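Long-range contact in uncharacterized protein (Sus scrofa, PDB 5BNF), which is the porcine form of CD38, a disulfide-rich member of the ADP-ribosyl cyclase family: residues H66-T80 / F147-N160. Numbering follows the deposited sequence.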
loop_
_atom_site.group_PDB
_atom_site.type_symbol
_atom_site.label_atom_id
_atom_site.label_comp_id
_atom_site.label_asym_id
_atom_site.label_seq_id
_atom_site.Cartn_x
_atom_site.Cartn_y
_atom_site.Cartn_z
ATOM N N HIS A 66 -9.525 -10.174 1.256
ATOM C CA HIS A 66 -8.653 -10.592 0.173
ATOM C C HIS A 66 -9.321 -10.434 -1.187
ATOM O O HIS A 66 -10.531 -10.608 -1.325
ATOM C CB HIS A 66 -8.217 -12.047 0.351
ATOM C CG HIS A 66 -7.419 -12.572 -0.801
ATOM N ND1 HIS A 66 -7.979 -12.834 -2.033
ATOM C CD2 HIS A 66 -6.096 -12.829 -0.929
ATOM C CE1 HIS A 66 -7.036 -13.227 -2.869
ATOM N NE2 HIS A 66 -5.883 -13.233 -2.224
ATOM N N GLN A 67 -8.512 -10.103 -2.188
ATOM C CA GLN A 67 -8.995 -9.925 -3.548
ATOM C C GLN A 67 -7.795 -9.932 -4.490
ATOM O O GLN A 67 -6.879 -9.130 -4.327
ATOM C CB GLN A 67 -9.748 -8.593 -3.670
ATOM C CG GLN A 67 -9.012 -7.519 -4.460
ATOM C CD GLN A 67 -9.693 -6.170 -4.402
ATOM O OE1 GLN A 67 -9.896 -5.610 -3.325
ATOM N NE2 GLN A 67 -10.041 -5.632 -5.566
ATOM N N THR A 68 -7.776 -10.840 -5.461
ATOM C CA THR A 68 -6.658 -10.861 -6.394
ATOM C C THR A 68 -7.016 -10.097 -7.656
ATOM O O THR A 68 -7.982 -10.409 -8.345
ATOM C CB THR A 68 -6.230 -12.287 -6.760
ATOM O OG1 THR A 68 -5.580 -12.893 -5.632
ATOM C CG2 THR A 68 -5.258 -12.264 -7.939
ATOM N N VAL A 69 -6.223 -9.074 -7.934
ATOM C CA VAL A 69 -6.424 -8.218 -9.091
ATOM C C VAL A 69 -5.958 -8.882 -10.387
ATOM O O VAL A 69 -5.151 -9.810 -10.369
ATOM C CB VAL A 69 -5.689 -6.856 -8.873
ATOM C CG1 VAL A 69 -4.684 -6.988 -7.735
ATOM C CG2 VAL A 69 -4.963 -6.419 -10.139
ATOM N N PRO A 70 -6.491 -8.426 -11.531
ATOM C CA PRO A 70 -6.113 -8.984 -12.830
ATOM C C PRO A 70 -4.617 -8.866 -13.065
ATOM O O PRO A 70 -3.982 -7.914 -12.610
ATOM C CB PRO A 70 -6.900 -8.126 -13.812
ATOM C CG PRO A 70 -8.144 -7.829 -13.055
ATOM C CD PRO A 70 -7.615 -7.483 -11.681
ATOM N N CYS A 71 -4.053 -9.834 -13.774
ATOM C CA CYS A 71 -2.637 -9.793 -14.075
ATOM C C CYS A 71 -2.398 -8.613 -14.998
ATOM O O CYS A 71 -3.317 -8.161 -15.680
ATOM C CB CYS A 71 -2.208 -11.088 -14.752
ATOM S SG CYS A 71 -2.556 -12.547 -13.725
ATOM N N ASP A 72 -1.172 -8.105 -15.003
ATOM C CA ASP A 72 -0.812 -6.978 -15.857
ATOM C C ASP A 72 -1.429 -5.677 -15.380
ATOM O O ASP A 72 -1.107 -4.611 -15.894
ATOM C CB ASP A 72 -1.269 -7.238 -17.294
ATOM C CG ASP A 72 -0.543 -8.400 -17.941
ATOM O OD1 ASP A 72 0.200 -9.116 -17.238
ATOM O OD2 ASP A 72 -0.724 -8.597 -19.161
ATOM N N LYS A 73 -2.312 -5.766 -14.395
ATOM C CA LYS A 73 -2.998 -4.592 -13.875
ATOM C C LYS A 73 -2.367 -3.963 -12.631
ATOM O O LYS A 73 -2.616 -2.793 -12.337
ATOM C CB LYS A 73 -4.453 -4.951 -13.588
ATOM C CG LYS A 73 -5.236 -5.388 -14.816
ATOM C CD LYS A 73 -5.839 -4.198 -15.547
ATOM C CE LYS A 73 -5.343 -4.116 -16.984
ATOM N NZ LYS A 73 -5.667 -5.345 -17.775
ATOM N N THR A 74 -1.549 -4.729 -11.912
ATOM C CA THR A 74 -0.888 -4.236 -10.703
ATOM C C THR A 74 0.077 -3.087 -10.963
ATOM O O THR A 74 1.042 -3.221 -11.717
ATOM C CB THR A 74 -0.115 -5.350 -10.005
ATOM O OG1 THR A 74 -1.019 -6.397 -9.653
ATOM C CG2 THR A 74 0.547 -4.826 -8.752
ATOM N N VAL A 75 -0.180 -1.968 -10.300
ATOM C CA VAL A 75 0.640 -0.775 -10.441
ATOM C C VAL A 75 1.123 -0.240 -9.100
ATOM O O VAL A 75 0.393 -0.265 -8.111
ATOM C CB VAL A 75 -0.144 0.326 -11.156
ATOM C CG1 VAL A 75 0.684 1.588 -11.241
ATOM C CG2 VAL A 75 -0.534 -0.153 -12.553
ATOM N N PHE A 76 2.362 0.243 -9.084
ATOM C CA PHE A 76 2.975 0.807 -7.886
ATOM C C PHE A 76 3.402 2.249 -8.145
ATOM O O PHE A 76 3.823 2.598 -9.251
ATOM C CB PHE A 76 4.216 0.001 -7.487
ATOM C CG PHE A 76 3.915 -1.370 -6.964
ATOM C CD1 PHE A 76 3.359 -1.541 -5.703
ATOM C CD2 PHE A 76 4.191 -2.495 -7.727
ATOM C CE1 PHE A 76 3.086 -2.817 -5.215
ATOM C CE2 PHE A 76 3.918 -3.777 -7.242
ATOM C CZ PHE A 76 3.368 -3.935 -5.988
ATOM N N TRP A 77 3.290 3.084 -7.119
ATOM C CA TRP A 77 3.699 4.480 -7.211
ATOM C C TRP A 77 4.621 4.708 -6.025
ATOM O O TRP A 77 4.252 4.428 -4.888
ATOM C CB TRP A 77 2.491 5.403 -7.109
ATOM C CG TRP A 77 1.571 4.991 -6.026
ATOM C CD1 TRP A 77 0.544 4.103 -6.128
ATOM C CD2 TRP A 77 1.644 5.364 -4.645
ATOM N NE1 TRP A 77 -0.027 3.896 -4.899
ATOM C CE2 TRP A 77 0.630 4.657 -3.969
ATOM C CE3 TRP A 77 2.472 6.226 -3.911
ATOM C CZ2 TRP A 77 0.418 4.781 -2.594
ATOM C CZ3 TRP A 77 2.263 6.348 -2.542
ATOM C CH2 TRP A 77 1.242 5.629 -1.899
ATOM N N SER A 78 5.834 5.178 -6.273
ATOM C CA SER A 78 6.738 5.402 -5.161
ATOM C C SER A 78 7.109 6.868 -5.029
ATOM O O SER A 78 7.916 7.394 -5.796
ATOM C CB SER A 78 7.999 4.554 -5.304
ATOM O OG SER A 78 8.686 4.492 -4.064
ATOM N N LYS A 79 6.485 7.515 -4.049
ATOM C CA LYS A 79 6.695 8.923 -3.735
ATOM C C LYS A 79 6.275 9.901 -4.836
ATOM O O LYS A 79 6.635 11.076 -4.814
ATOM C CB LYS A 79 8.155 9.159 -3.341
ATOM C CG LYS A 79 8.361 10.449 -2.566
ATOM C CD LYS A 79 7.355 10.575 -1.420
ATOM C CE LYS A 79 6.416 11.763 -1.607
ATOM N NZ LYS A 79 7.110 13.076 -1.485
ATOM N N THR A 80 5.511 9.405 -5.798
ATOM C CA THR A 80 5.005 10.223 -6.890
ATOM C C THR A 80 3.509 10.337 -6.626
ATOM O O THR A 80 2.744 10.896 -7.418
ATOM C CB THR A 80 5.274 9.548 -8.253
ATOM O OG1 THR A 80 4.324 10.013 -9.218
ATOM C CG2 THR A 80 5.198 8.040 -8.131
ATOM N N PHE A 147 -0.234 -7.356 -1.575
ATOM C CA PHE A 147 -0.470 -6.824 -2.912
ATOM C C PHE A 147 0.649 -7.239 -3.866
ATOM O O PHE A 147 0.394 -7.590 -5.009
ATOM C CB PHE A 147 -0.572 -5.293 -2.842
ATOM C CG PHE A 147 -1.067 -4.640 -4.114
ATOM C CD1 PHE A 147 -2.338 -4.916 -4.609
ATOM C CD2 PHE A 147 -0.282 -3.702 -4.784
ATOM C CE1 PHE A 147 -2.824 -4.266 -5.748
ATOM C CE2 PHE A 147 -0.758 -3.049 -5.922
ATOM C CZ PHE A 147 -2.034 -3.330 -6.403
ATOM N N ALA A 148 1.886 -7.216 -3.386
ATOM C CA ALA A 148 3.031 -7.584 -4.216
ATOM C C ALA A 148 3.102 -9.086 -4.452
ATOM O O ALA A 148 3.446 -9.537 -5.549
ATOM C CB ALA A 148 4.319 -7.097 -3.569
ATOM N N GLU A 149 2.770 -9.860 -3.424
ATOM C CA GLU A 149 2.805 -11.308 -3.529
ATOM C C GLU A 149 1.756 -11.851 -4.508
ATOM O O GLU A 149 1.985 -12.864 -5.156
ATOM C CB GLU A 149 2.606 -11.934 -2.147
ATOM C CG GLU A 149 3.664 -11.546 -1.125
ATOM C CD GLU A 149 3.453 -12.225 0.230
ATOM O OE1 GLU A 149 2.314 -12.203 0.736
ATOM O OE2 GLU A 149 4.424 -12.776 0.796
ATOM N N ASN A 150 0.620 -11.170 -4.622
ATOM C CA ASN A 150 -0.450 -11.605 -5.514
ATOM C C ASN A 150 -0.351 -11.018 -6.917
ATOM O O ASN A 150 -1.264 -11.187 -7.731
ATOM C CB ASN A 150 -1.822 -11.233 -4.938
ATOM C CG ASN A 150 -2.096 -11.883 -3.596
ATOM O OD1 ASN A 150 -1.854 -13.076 -3.406
ATOM N ND2 ASN A 150 -2.626 -11.103 -2.660
ATOM N N ALA A 151 0.739 -10.315 -7.197
ATOM C CA ALA A 151 0.915 -9.715 -8.515
ATOM C C ALA A 151 1.286 -10.798 -9.518
ATOM O O ALA A 151 2.046 -11.705 -9.202
ATOM C CB ALA A 151 1.997 -8.646 -8.467
ATOM N N CYS A 152 0.726 -10.707 -10.720
ATOM C CA CYS A 152 1.006 -11.672 -11.775
ATOM C C CYS A 152 1.142 -10.969 -13.115
ATOM O O CYS A 152 0.576 -9.891 -13.325
ATOM C CB CYS A 152 -0.104 -12.732 -11.858
ATOM S SG CYS A 152 -1.805 -12.077 -11.893
ATOM N N GLY A 153 1.904 -11.590 -14.012
ATOM C CA GLY A 153 2.115 -11.027 -15.334
ATOM C C GLY A 153 3.124 -9.898 -15.324
ATOM O O GLY A 153 4.244 -10.045 -14.837
ATOM N N MET A 154 2.721 -8.762 -15.863
ATOM C CA MET A 154 3.583 -7.601 -15.917
ATOM C C MET A 154 3.137 -6.563 -14.891
ATOM O O MET A 154 1.963 -6.208 -14.823
ATOM C CB MET A 154 3.553 -7.009 -17.326
ATOM C CG MET A 154 4.402 -5.778 -17.499
ATOM S SD MET A 154 3.436 -4.289 -17.263
ATOM C CE MET A 154 2.841 -4.040 -18.931
ATOM N N VAL A 155 4.083 -6.097 -14.080
ATOM C CA VAL A 155 3.801 -5.092 -13.067
ATOM C C VAL A 155 4.466 -3.778 -13.449
ATOM O O VAL A 155 5.468 -3.757 -14.170
ATOM C CB VAL A 155 4.321 -5.516 -11.668
ATOM C CG1 VAL A 155 3.637 -6.779 -11.233
ATOM C CG2 VAL A 155 5.828 -5.721 -11.704
ATOM N N GLN A 156 3.909 -2.685 -12.948
ATOM C CA GLN A 156 4.431 -1.363 -13.235
ATOM C C GLN A 156 4.676 -0.560 -11.968
ATOM O O GLN A 156 4.063 -0.807 -10.928
ATOM C CB GLN A 156 3.443 -0.587 -14.110
ATOM C CG GLN A 156 3.167 -1.192 -15.459
ATOM C CD GLN A 156 2.113 -0.410 -16.219
ATOM O OE1 GLN A 156 0.921 -0.628 -16.051
ATOM N NE2 GLN A 156 2.558 0.526 -17.043
ATOM N N VAL A 157 5.573 0.414 -12.065
ATOM C CA VAL A 157 5.862 1.287 -10.942
ATOM C C VAL A 157 6.182 2.656 -11.503
ATOM O O VAL A 157 6.944 2.770 -12.462
ATOM C CB VAL A 157 7.052 0.772 -10.101
ATOM C CG1 VAL A 157 8.308 0.705 -10.945
ATOM C CG2 VAL A 157 7.256 1.676 -8.891
ATOM N N PHE A 158 5.568 3.693 -10.937
ATOM C CA PHE A 158 5.819 5.060 -11.391
ATOM C C PHE A 158 6.745 5.767 -10.411
ATOM O O PHE A 158 6.520 5.756 -9.202
ATOM C CB PHE A 158 4.507 5.845 -11.546
ATOM C CG PHE A 158 3.629 5.343 -12.661
ATOM C CD1 PHE A 158 2.986 4.120 -12.563
ATOM C CD2 PHE A 158 3.469 6.089 -13.824
ATOM C CE1 PHE A 158 2.195 3.646 -13.612
ATOM C CE2 PHE A 158 2.681 5.622 -14.871
ATOM C CZ PHE A 158 2.044 4.400 -14.764
ATOM N N LEU A 159 7.796 6.373 -10.946
ATOM C CA LEU A 159 8.775 7.065 -10.136
ATOM C C LEU A 159 8.887 8.512 -10.577
ATOM O O LEU A 159 8.505 8.859 -11.697
ATOM C CB LEU A 159 10.126 6.363 -10.259
ATOM C CG LEU A 159 10.057 4.855 -9.998
ATOM C CD1 LEU A 159 11.407 4.211 -10.265
ATOM C CD2 LEU A 159 9.614 4.621 -8.564
ATOM N N ASN A 160 9.418 9.344 -9.687
ATOM C CA ASN A 160 9.568 10.771 -9.926
ATOM C C ASN A 160 10.950 11.181 -10.406
ATOM O O ASN A 160 11.911 11.185 -9.640
ATOM C CB ASN A 160 9.223 11.532 -8.651
ATOM C CG ASN A 160 9.286 13.024 -8.831
ATOM O OD1 ASN A 160 9.388 13.479 -9.989
ATOM N ND2 ASN A 160 9.224 13.745 -7.814
HETATM O O HOH W 1 -1.408 -8.483 -10.905
HETATM O O HOH W 2 10.348 8.575 -7.222
#
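The ring of Phe-147, at the C-terminal end of helix 135-149, turns its edge to the face of Phe-76 in an offset edge-to-face pair, the centroids 5.5 Å apart and the planes at 81°. CG of Phe-147 lies anti to its own backbone N (chi1 -169°), which swings the ring away from the helix toward residues 69-76. There CE1 meets a methyl of Val-69, CE2 packs 3.6 Å from CG2 of Thr-74, and the carbonyl O of Val-75 sits at the ring's edge, in its plane. Phe-76 reaches on past this ring, its CZ touching Ala-148, while its CB rests on CG2 of Val-157; Phe-173 of helix 172-180 packs against both Phe-76 and Val-157.

This cluster packs on one face of a four-stranded parallel sheet, in which 75-77 is an outermost strand, beside 153-160. The parallel ladder is stitched by Gln-156 N to Thr-74 O, Phe-76 N to Gln-156 O at 2.7 Å, and Phe-158 N to Phe-76 O. On the sheet face away from Phe-76 and Val-157, CG1 of Val-75 abuts the edge of Phe-158 at CE1 (3.5 Å), and that ring also stacks with Trp-192.

Upstream, the disulfide Cys-71–Cys-152 (chi3 -93°) ties the two segments covalently just before the strands pair. Cys-71 lies within a type II turn, Pro-70 to Lys-73: Asp-72 N bonds to Cys-152 O, and OD1 of Asp-72 accepts a hydrogen bond from Met-154 N at 2.9 Å, met from above the carboxylate plane. That carboxylate oxygen lies 3.3 Å from CA of Gly-153. A water bridges Pro-70 O, Thr-74 OG1 and Cys-152 N, linking the turn to the residue just before strand 153-160.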